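Local coordinates for reticulocyte-binding protein 2a (Plasmodium vivax, PDB 4Z8N) that probably takes part in red-cell invasion by the malaria parasite, this fragment being its erythrocyte-binding domain, a largely alpha-helical scaffold, at residues E85-H90 and I201-F206; N205-E210 and A285-K290; K35-Y40 and T148-I153. All coordinates share one frame; numbering follows the deposited sequence.

Contact 1 (E85-H90 and I201-F206)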
loop_
_atom_site.group_PDB
_atom_site.type_symbol
_atom_site.label_atom_id
_atom_site.label_comp_id
_atom_site.label_asym_id
_atom_site.label_seq_id
_atom_site.Cartn_x
_atom_site.Cartn_y
_atom_site.Cartn_z
ATOM N N GLU A 85 -21.707 -4.946 -8.053
ATOM C CA GLU A 85 -21.774 -3.494 -8.210
ATOM C C GLU A 85 -22.841 -3.086 -9.212
ATOM O O GLU A 85 -23.382 -1.981 -9.146
ATOM C CB GLU A 85 -20.419 -2.933 -8.642
ATOM C CG GLU A 85 -19.375 -2.919 -7.542
ATOM C CD GLU A 85 -18.076 -2.273 -7.985
ATOM O OE1 GLU A 85 -17.900 -2.065 -9.203
ATOM O OE2 GLU A 85 -17.240 -1.965 -7.112
ATOM N N TYR A 86 -23.136 -3.983 -10.145
ATOM C CA TYR A 86 -24.145 -3.718 -11.161
ATOM C C TYR A 86 -25.154 -4.859 -11.261
ATOM O O TYR A 86 -25.245 -5.515 -12.297
ATOM C CB TYR A 86 -23.476 -3.482 -12.518
ATOM C CG TYR A 86 -22.526 -2.302 -12.528
ATOM C CD1 TYR A 86 -21.192 -2.454 -12.171
ATOM C CD2 TYR A 86 -22.967 -1.035 -12.887
ATOM C CE1 TYR A 86 -20.323 -1.377 -12.175
ATOM C CE2 TYR A 86 -22.106 0.047 -12.895
ATOM C CZ TYR A 86 -20.787 -0.129 -12.538
ATOM O OH TYR A 86 -19.928 0.948 -12.547
ATOM N N PRO A 87 -25.925 -5.092 -10.182
ATOM C CA PRO A 87 -26.850 -6.231 -10.169
ATOM C C PRO A 87 -28.038 -6.054 -11.110
ATOM O O PRO A 87 -28.505 -7.036 -11.690
ATOM C CB PRO A 87 -27.321 -6.283 -8.711
ATOM C CG PRO A 87 -27.195 -4.879 -8.229
ATOM C CD PRO A 87 -25.992 -4.312 -8.931
ATOM N N GLU A 88 -28.518 -4.823 -11.250
ATOM C CA GLU A 88 -29.677 -4.547 -12.088
ATOM C C GLU A 88 -29.360 -4.822 -13.555
ATOM O O GLU A 88 -30.160 -5.424 -14.268
ATOM C CB GLU A 88 -30.143 -3.099 -11.909
ATOM C CG GLU A 88 -30.436 -2.699 -10.465
ATOM C CD GLU A 88 -29.255 -2.016 -9.785
ATOM O OE1 GLU A 88 -28.109 -2.188 -10.251
ATOM O OE2 GLU A 88 -29.478 -1.296 -8.787
ATOM N N ASN A 89 -28.186 -4.390 -13.998
ATOM C CA ASN A 89 -27.782 -4.613 -15.379
ATOM C C ASN A 89 -27.456 -6.080 -15.645
ATOM O O ASN A 89 -27.542 -6.542 -16.781
ATOM C CB ASN A 89 -26.589 -3.730 -15.738
ATOM C CG ASN A 89 -26.979 -2.274 -15.916
ATOM O OD1 ASN A 89 -27.638 -1.910 -16.890
ATOM N ND2 ASN A 89 -26.571 -1.435 -14.976
ATOM N N HIS A 90 -27.085 -6.807 -14.596
ATOM C CA HIS A 90 -26.838 -8.242 -14.709
ATOM C C HIS A 90 -28.149 -9.020 -14.648
ATOM O O HIS A 90 -28.194 -10.204 -14.996
ATOM C CB HIS A 90 -25.890 -8.722 -13.603
ATOM C CG HIS A 90 -24.439 -8.529 -13.919
ATOM N ND1 HIS A 90 -23.743 -7.396 -13.556
ATOM C CD2 HIS A 90 -23.552 -9.327 -14.559
ATOM C CE1 HIS A 90 -22.488 -7.505 -13.958
ATOM N NE2 HIS A 90 -22.346 -8.667 -14.571
ATOM N N ILE A 201 -30.591 -2.021 -2.930
ATOM C CA ILE A 201 -30.245 -1.828 -1.527
ATOM C C ILE A 201 -29.005 -2.640 -1.166
ATOM O O ILE A 201 -28.091 -2.141 -0.508
ATOM C CB ILE A 201 -31.415 -2.222 -0.597
ATOM C CG1 ILE A 201 -32.553 -1.206 -0.723
ATOM C CG2 ILE A 201 -30.950 -2.326 0.853
ATOM C CD1 ILE A 201 -33.761 -1.522 0.143
ATOM N N SER A 202 -28.977 -3.892 -1.613
ATOM C CA SER A 202 -27.848 -4.774 -1.348
ATOM C C SER A 202 -26.561 -4.226 -1.959
ATOM O O SER A 202 -25.495 -4.311 -1.352
ATOM C CB SER A 202 -28.131 -6.178 -1.883
ATOM O OG SER A 202 -29.286 -6.729 -1.275
ATOM N N ALA A 203 -26.669 -3.651 -3.153
ATOM C CA ALA A 203 -25.508 -3.092 -3.847
ATOM C C ALA A 203 -24.929 -1.867 -3.129
ATOM O O ALA A 203 -23.714 -1.696 -3.055
ATOM C CB ALA A 203 -25.879 -2.737 -5.286
ATOM N N ILE A 204 -25.815 -1.018 -2.615
ATOM C CA ILE A 204 -25.448 0.194 -1.885
ATOM C C ILE A 204 -24.645 -0.165 -0.640
ATOM O O ILE A 204 -23.553 0.353 -0.378
ATOM C CB ILE A 204 -26.715 0.978 -1.486
ATOM C CG1 ILE A 204 -27.352 1.614 -2.715
ATOM C CG2 ILE A 204 -26.423 2.037 -0.457
ATOM C CD1 ILE A 204 -28.624 2.360 -2.412
ATOM N N ASN A 205 -25.258 -1.045 0.133
ATOM C CA ASN A 205 -24.669 -1.802 1.219
ATOM C C ASN A 205 -23.310 -2.437 0.946
ATOM O O ASN A 205 -22.413 -2.291 1.760
ATOM C CB ASN A 205 -25.712 -2.841 1.558
ATOM C CG ASN A 205 -26.666 -2.369 2.617
ATOM O OD1 ASN A 205 -26.401 -2.631 3.778
ATOM N ND2 ASN A 205 -27.549 -1.383 2.264
ATOM N N PHE A 206 -23.141 -3.109 -0.192
ATOM C CA PHE A 206 -21.830 -3.653 -0.571
ATOM C C PHE A 206 -20.795 -2.581 -0.955
ATOM O O PHE A 206 -19.625 -2.642 -0.552
ATOM C CB PHE A 206 -22.001 -4.626 -1.730
ATOM C CG PHE A 206 -20.711 -5.064 -2.356
ATOM C CD1 PHE A 206 -19.899 -5.986 -1.719
ATOM C CD2 PHE A 206 -20.323 -4.571 -3.590
ATOM C CE1 PHE A 206 -18.724 -6.400 -2.293
ATOM C CE2 PHE A 206 -19.148 -4.982 -4.170
ATOM C CZ PHE A 206 -18.346 -5.898 -3.522
#
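Pro87 and Ala203 supply the aliphatic part of this buried contact. The pyrrolidine ring faces the helix with its CG and CD edge: Pro87 CG lies 3.9 Å from Ala203 CB, and Pro87 CD is almost as near. A methyl is all that Ala203 places between the backbones, and they come close, with Glu85 CA 5.8 Å from Ala203 CA.

The aromatic part is a methylene against a ring edge. Glu85 CG sits 4.0 Å from Phe206 CE2, close to the plane of the ring. Phe206 reaches this place with CG anti to its backbone N (chi1 170°), while its ring also meets Tyr104 edge-to-face. In a helical bundle such as this Rh5-type coiled-coil domain, the contact shows how a helix end docks on a neighbour: helix 71-85 gives out at Tyr86, and the turn that follows rests against helix 199-237.

The carboxylate of Glu85 is engaged elsewhere. Its plane stands 59° from that of the Phe206 ring, and OE2 forms a salt bridge with Lys280 of helix 246-297. The exit turn is tied together by a side-chain bond of 2.7 Å from His90 ND1 to Tyr86 O.

Contact 2 (N205-E210 and A285-K290)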
loop_
_atom_site.group_PDB
_atom_site.type_symbol
_atom_site.label_atom_id
_atom_site.label_comp_id
_atom_site.label_asym_id
_atom_site.label_seq_id
_atom_site.Cartn_x
_atom_site.Cartn_y
_atom_site.Cartn_z
ATOM N N ASN A 205 -25.258 -1.045 0.133
ATOM C CA ASN A 205 -24.669 -1.802 1.219
ATOM C C ASN A 205 -23.310 -2.437 0.946
ATOM O O ASN A 205 -22.413 -2.291 1.760
ATOM C CB ASN A 205 -25.712 -2.841 1.558
ATOM C CG ASN A 205 -26.666 -2.369 2.617
ATOM O OD1 ASN A 205 -26.401 -2.631 3.778
ATOM N ND2 ASN A 205 -27.549 -1.383 2.264
ATOM N N PHE A 206 -23.141 -3.109 -0.192
ATOM C CA PHE A 206 -21.830 -3.653 -0.571
ATOM C C PHE A 206 -20.795 -2.581 -0.955
ATOM O O PHE A 206 -19.625 -2.642 -0.552
ATOM C CB PHE A 206 -22.001 -4.626 -1.730
ATOM C CG PHE A 206 -20.711 -5.064 -2.356
ATOM C CD1 PHE A 206 -19.899 -5.986 -1.719
ATOM C CD2 PHE A 206 -20.323 -4.571 -3.590
ATOM C CE1 PHE A 206 -18.724 -6.400 -2.293
ATOM C CE2 PHE A 206 -19.148 -4.982 -4.170
ATOM C CZ PHE A 206 -18.346 -5.898 -3.522
ATOM N N LEU A 207 -21.236 -1.618 -1.759
ATOM C CA LEU A 207 -20.375 -0.538 -2.241
ATOM C C LEU A 207 -19.905 0.392 -1.115
ATOM O O LEU A 207 -18.726 0.726 -1.048
ATOM C CB LEU A 207 -21.102 0.268 -3.316
ATOM C CG LEU A 207 -20.255 1.279 -4.083
ATOM C CD1 LEU A 207 -18.948 0.657 -4.538
ATOM C CD2 LEU A 207 -21.034 1.782 -5.265
ATOM N N GLN A 208 -20.781 0.666 -0.152
ATOM C CA GLN A 208 -20.432 1.388 1.064
ATOM C C GLN A 208 -19.389 0.637 1.857
ATOM O O GLN A 208 -18.486 1.222 2.378
ATOM C CB GLN A 208 -21.632 1.660 1.973
ATOM C CG GLN A 208 -22.534 2.787 1.546
ATOM C CD GLN A 208 -23.830 2.885 2.322
ATOM O OE1 GLN A 208 -24.568 3.804 2.149
ATOM N NE2 GLN A 208 -24.098 1.935 3.155
ATOM N N GLU A 209 -19.536 -0.669 1.961
ATOM C CA GLU A 209 -18.569 -1.429 2.758
ATOM C C GLU A 209 -17.183 -1.486 2.117
ATOM O O GLU A 209 -16.171 -1.356 2.809
ATOM C CB GLU A 209 -19.064 -2.854 3.011
ATOM C CG GLU A 209 -18.245 -3.637 4.052
ATOM C CD GLU A 209 -19.009 -4.826 4.612
ATOM O OE1 GLU A 209 -20.215 -4.935 4.308
ATOM O OE2 GLU A 209 -18.414 -5.649 5.346
ATOM N N GLU A 210 -17.122 -1.689 0.804
ATOM C CA GLU A 210 -15.823 -1.779 0.149
ATOM C C GLU A 210 -15.177 -0.398 0.047
ATOM O O GLU A 210 -13.956 -0.288 0.002
ATOM C CB GLU A 210 -15.941 -2.454 -1.229
ATOM C CG GLU A 210 -16.731 -1.706 -2.287
ATOM C CD GLU A 210 -16.728 -2.436 -3.629
ATOM O OE1 GLU A 210 -15.781 -3.208 -3.896
ATOM O OE2 GLU A 210 -17.676 -2.244 -4.418
ATOM N N ALA A 285 -23.457 7.142 -5.866
ATOM C CA ALA A 285 -24.405 8.237 -6.044
ATOM C C ALA A 285 -25.523 7.822 -6.995
ATOM O O ALA A 285 -26.689 8.158 -6.781
ATOM C CB ALA A 285 -23.699 9.480 -6.558
ATOM N N ASN A 286 -25.161 7.086 -8.041
ATOM C CA ASN A 286 -26.144 6.560 -8.980
ATOM C C ASN A 286 -27.049 5.524 -8.322
ATOM O O ASN A 286 -28.247 5.474 -8.598
ATOM C CB ASN A 286 -25.449 5.948 -10.198
ATOM C CG ASN A 286 -24.872 6.994 -11.126
ATOM O OD1 ASN A 286 -25.429 8.083 -11.275
ATOM N ND2 ASN A 286 -23.751 6.671 -11.759
ATOM N N LEU A 287 -26.465 4.700 -7.456
ATOM C CA LEU A 287 -27.219 3.697 -6.711
ATOM C C LEU A 287 -28.228 4.354 -5.774
ATOM O O LEU A 287 -29.361 3.891 -5.651
ATOM C CB LEU A 287 -26.272 2.793 -5.920
ATOM C CG LEU A 287 -25.644 1.632 -6.698
ATOM C CD1 LEU A 287 -24.524 1.000 -5.896
ATOM C CD2 LEU A 287 -26.698 0.591 -7.039
ATOM N N TYR A 288 -27.810 5.432 -5.115
ATOM C CA TYR A 288 -28.708 6.202 -4.257
ATOM C C TYR A 288 -29.900 6.742 -5.047
ATOM O O TYR A 288 -31.041 6.657 -4.595
ATOM C CB TYR A 288 -27.968 7.365 -3.594
ATOM C CG TYR A 288 -27.102 6.988 -2.408
ATOM C CD1 TYR A 288 -27.469 5.966 -1.542
ATOM C CD2 TYR A 288 -25.921 7.669 -2.152
ATOM C CE1 TYR A 288 -26.676 5.630 -0.455
ATOM C CE2 TYR A 288 -25.124 7.344 -1.071
ATOM C CZ TYR A 288 -25.503 6.325 -0.226
ATOM O OH TYR A 288 -24.702 6.005 0.847
ATOM N N ASN A 289 -29.627 7.300 -6.224
ATOM C CA ASN A 289 -30.680 7.854 -7.071
ATOM C C ASN A 289 -31.634 6.788 -7.596
ATOM O O ASN A 289 -32.829 7.037 -7.755
ATOM C CB ASN A 289 -30.070 8.626 -8.243
ATOM C CG ASN A 289 -29.724 10.055 -7.878
ATOM O OD1 ASN A 289 -30.602 10.915 -7.789
ATOM N ND2 ASN A 289 -28.443 10.318 -7.665
ATOM N N LYS A 290 -31.100 5.604 -7.870
ATOM C CA LYS A 290 -31.919 4.484 -8.314
ATOM C C LYS A 290 -32.889 4.078 -7.208
ATOM O O LYS A 290 -34.063 3.810 -7.465
ATOM C CB LYS A 290 -31.035 3.302 -8.722
ATOM C CG LYS A 290 -31.789 2.021 -9.045
ATOM C CD LYS A 290 -32.506 2.106 -10.381
ATOM C CE LYS A 290 -33.132 0.769 -10.742
ATOM N NZ LYS A 290 -33.805 0.807 -12.066
#
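Leu287, the first residue of 285-290 to meet the other helix, faces Leu207 of helix 199-237 and makes the apolar centre of the contact. One methyl of each does the touching, Leu287 CD1 lying 3.6 Å from Leu207 CD2, with the two side chains slanting across one another. Leu207 holds CG anti to its backbone N (chi1 -170°), beside the carbonyl carbon. Both CB atoms point toward the other helix, and the methyls close a gap of 9.2 Å between Leu207 CA and Leu287 CA. Around this pair Leu287 also packs on Ala203 and Ile204, and Leu207 on Lys280, Leu283 and Leu284, so that the methyls belong to a longer seam between two helix segments running in opposite directions.

Tyr288 comes next and adds a polar meeting beside the leucines. Its ring leans on Ile204, and its hydroxyl reaches the end of Gln208, with Tyr288 OH 3.6 Å from Gln208 CD and a terminal atom of the amide closer still. The two side chains meet roughly at right angles, the amide plane inclined by 59° to the phenol ring. Gln208 extends beyond CG and is buried further by Val185 and Met188 of helix 168-194.

Chemically, the contact pairs leucine methyls in a buried seam with a phenol and an amide beside it. Dispersion and the exclusion of water should supply most of the adhesion at the leucines, while the Tyr288 hydroxyl gives the amide of Gln208 a polar neighbour where three helices come together.

Contact 3 (K35-Y40 and T148-I153)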
loop_
_atom_site.group_PDB
_atom_site.type_symbol
_atom_site.label_atom_id
_atom_site.label_comp_id
_atom_site.label_asym_id
_atom_site.label_seq_id
_atom_site.Cartn_x
_atom_site.Cartn_y
_atom_site.Cartn_z
ATOM N N LYS A 35 21.042 1.064 -3.080
ATOM C CA LYS A 35 21.820 0.865 -4.298
ATOM C C LYS A 35 22.455 2.151 -4.821
ATOM O O LYS A 35 23.634 2.158 -5.167
ATOM C CB LYS A 35 20.949 0.236 -5.387
ATOM C CG LYS A 35 21.684 -0.019 -6.690
ATOM C CD LYS A 35 20.798 -0.742 -7.691
ATOM C CE LYS A 35 20.951 -2.248 -7.575
ATOM N NZ LYS A 35 22.066 -2.753 -8.428
ATOM N N TYR A 36 21.696 3.242 -4.874
ATOM C CA TYR A 36 22.275 4.496 -5.354
ATOM C C TYR A 36 22.620 5.446 -4.207
ATOM O O TYR A 36 23.160 6.531 -4.427
ATOM C CB TYR A 36 21.343 5.178 -6.362
ATOM C CG TYR A 36 20.016 5.654 -5.818
ATOM C CD1 TYR A 36 19.869 6.945 -5.325
ATOM C CD2 TYR A 36 18.901 4.827 -5.829
ATOM C CE1 TYR A 36 18.654 7.393 -4.840
ATOM C CE2 TYR A 36 17.681 5.266 -5.344
ATOM C CZ TYR A 36 17.564 6.550 -4.852
ATOM O OH TYR A 36 16.354 6.996 -4.371
ATOM N N TYR A 37 22.324 5.023 -2.983
ATOM C CA TYR A 37 22.727 5.773 -1.799
ATOM C C TYR A 37 24.253 5.794 -1.675
ATOM O O TYR A 37 24.853 6.847 -1.453
ATOM C CB TYR A 37 22.101 5.163 -0.538
ATOM C CG TYR A 37 22.089 6.079 0.670
ATOM C CD1 TYR A 37 23.267 6.418 1.331
ATOM C CD2 TYR A 37 20.893 6.594 1.161
ATOM C CE1 TYR A 37 23.257 7.253 2.432
ATOM C CE2 TYR A 37 20.872 7.425 2.267
ATOM C CZ TYR A 37 22.057 7.750 2.898
ATOM O OH TYR A 37 22.044 8.578 3.998
ATOM N N ILE A 38 24.869 4.626 -1.830
ATOM C CA ILE A 38 26.305 4.458 -1.605
ATOM C C ILE A 38 27.132 4.539 -2.888
ATOM O O ILE A 38 28.233 3.988 -2.961
ATOM C CB ILE A 38 26.596 3.108 -0.925
ATOM C CG1 ILE A 38 26.078 1.956 -1.791
ATOM C CG2 ILE A 38 25.961 3.064 0.454
ATOM C CD1 ILE A 38 26.429 0.580 -1.262
ATOM N N THR A 39 26.605 5.243 -3.885
ATOM C CA THR A 39 27.214 5.285 -5.212
ATOM C C THR A 39 28.615 5.906 -5.230
ATOM O O THR A 39 29.385 5.679 -6.162
ATOM C CB THR A 39 26.313 6.053 -6.208
ATOM O OG1 THR A 39 26.949 6.105 -7.492
ATOM C CG2 THR A 39 26.043 7.467 -5.717
ATOM N N TYR A 40 28.954 6.674 -4.201
ATOM C CA TYR A 40 30.258 7.330 -4.167
ATOM C C TYR A 40 31.256 6.620 -3.255
ATOM O O TYR A 40 32.425 7.005 -3.183
ATOM C CB TYR A 40 30.103 8.793 -3.753
ATOM C CG TYR A 40 30.101 9.727 -4.938
ATOM C CD1 TYR A 40 28.919 10.050 -5.596
ATOM C CD2 TYR A 40 31.287 10.267 -5.418
ATOM C CE1 TYR A 40 28.921 10.897 -6.689
ATOM C CE2 TYR A 40 31.297 11.112 -6.506
ATOM C CZ TYR A 40 30.115 11.425 -7.137
ATOM O OH TYR A 40 30.132 12.267 -8.221
ATOM N N THR A 148 30.629 12.882 6.776
ATOM C CA THR A 148 29.181 12.778 6.644
ATOM C C THR A 148 28.630 13.436 5.378
ATOM O O THR A 148 27.465 13.834 5.340
ATOM C CB THR A 148 28.480 13.403 7.865
ATOM O OG1 THR A 148 28.784 14.802 7.928
ATOM C CG2 THR A 148 28.948 12.730 9.147
ATOM N N ASP A 149 29.460 13.538 4.344
ATOM C CA ASP A 149 29.053 14.172 3.091
ATOM C C ASP A 149 27.875 13.456 2.434
ATOM O O ASP A 149 26.836 14.067 2.184
ATOM C CB ASP A 149 30.228 14.231 2.109
ATOM C CG ASP A 149 31.288 15.231 2.527
ATOM O OD1 ASP A 149 31.000 16.078 3.398
ATOM O OD2 ASP A 149 32.408 15.175 1.975
ATOM N N THR A 150 28.046 12.166 2.156
ATOM C CA THR A 150 27.027 11.374 1.470
ATOM C C THR A 150 25.710 11.366 2.241
ATOM O O THR A 150 24.633 11.467 1.648
ATOM C CB THR A 150 27.505 9.923 1.244
ATOM O OG1 THR A 150 28.482 9.902 0.196
ATOM C CG2 THR A 150 26.350 9.019 0.853
ATOM N N TYR A 151 25.802 11.261 3.564
ATOM C CA TYR A 151 24.617 11.290 4.410
ATOM C C TYR A 151 23.866 12.610 4.265
ATOM O O TYR A 151 22.641 12.624 4.153
ATOM C CB TYR A 151 24.988 11.059 5.877
ATOM C CG TYR A 151 23.833 11.287 6.827
ATOM C CD1 TYR A 151 22.829 10.338 6.968
ATOM C CD2 TYR A 151 23.742 12.454 7.576
ATOM C CE1 TYR A 151 21.769 10.544 7.830
ATOM C CE2 TYR A 151 22.684 12.668 8.441
ATOM C CZ TYR A 151 21.701 11.708 8.563
ATOM O OH TYR A 151 20.646 11.912 9.421
ATOM N N GLU A 152 24.604 13.716 4.265
ATOM C CA GLU A 152 23.986 15.033 4.172
ATOM C C GLU A 152 23.368 15.259 2.793
ATOM O O GLU A 152 22.303 15.869 2.675
ATOM C CB GLU A 152 25.004 16.132 4.483
ATOM C CG GLU A 152 24.407 17.531 4.493
ATOM C CD GLU A 152 25.423 18.605 4.827
ATOM O OE1 GLU A 152 26.428 18.726 4.096
ATOM O OE2 GLU A 152 25.214 19.330 5.823
ATOM N N ILE A 153 24.035 14.761 1.755
ATOM C CA ILE A 153 23.522 14.869 0.391
ATOM C C ILE A 153 22.201 14.126 0.234
ATOM O O ILE A 153 21.213 14.686 -0.243
ATOM C CB ILE A 153 24.525 14.318 -0.638
ATOM C CG1 ILE A 153 25.771 15.204 -0.692
ATOM C CG2 ILE A 153 23.881 14.223 -2.014
ATOM C CD1 ILE A 153 25.478 16.635 -1.067
#
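Tyr37 and Thr150 are brought together by matching first torsions: Tyr37 holds CG anti to its backbone N (chi1 -162°), and Thr150 likewise turns CG2, its methyl branch, anti to the backbone N. That methyl then serves two surfaces of one residue. It approaches the backbone, with Thr150 CG2 3.5 Å from Tyr37 O, and comes obliquely to the ring, where Tyr37 CE1 is 3.9 Å away.

Beyond the threonine, the phenol of Tyr37 reaches on to the next residue of the helix. Tyr37 OH stands 3.5 Å from Tyr151 CD1, and near Tyr151 CA as well, while the two tyrosine side chains run side by side and point the same way. Tyr40 adds a fringe contact, its CB being 4.4 Å from Thr150 OG1.

Helix 246-297 packs against the same tyrosines: Tyr253 meets the Tyr37 ring with planes about 45° apart, Ser256 touches both Tyr37 and Tyr151, and Leu252 lies against Tyr151. Here the last turn of helix 26-37 and the loop after it meet the first turn of helix 149-162. Aromatic rings and a threonine methyl thus join helix ends near one end of the elongated, largely helical erythrocyte-binding domain.

Overall arrangement
Contacts 1 and 2 form one continuous packed region: their centres are 7 Å apart, their segments overlap at Asn205 and Phe206, and both draw on helix 199-237. Ile204 joins them, its CG1 packing 3.6 Å from Leu287 CB. Glu85 OE2 and Glu210 OE2 approach to 2.7 Å, two carboxylates whose closeness Lys280, salt-bridged to Glu85, may offset, and which may share a proton. Contact 3 lies on the opposite side of the chain's centre, about 54 Å from contact 1 and 50 Å from contact 2, centre to centre. Helix 246-297 spans this distance, passing beside contact 3 and entering contact 2. All three lie away from Glu120, a calcium ligand of this protein whose metal is absent here.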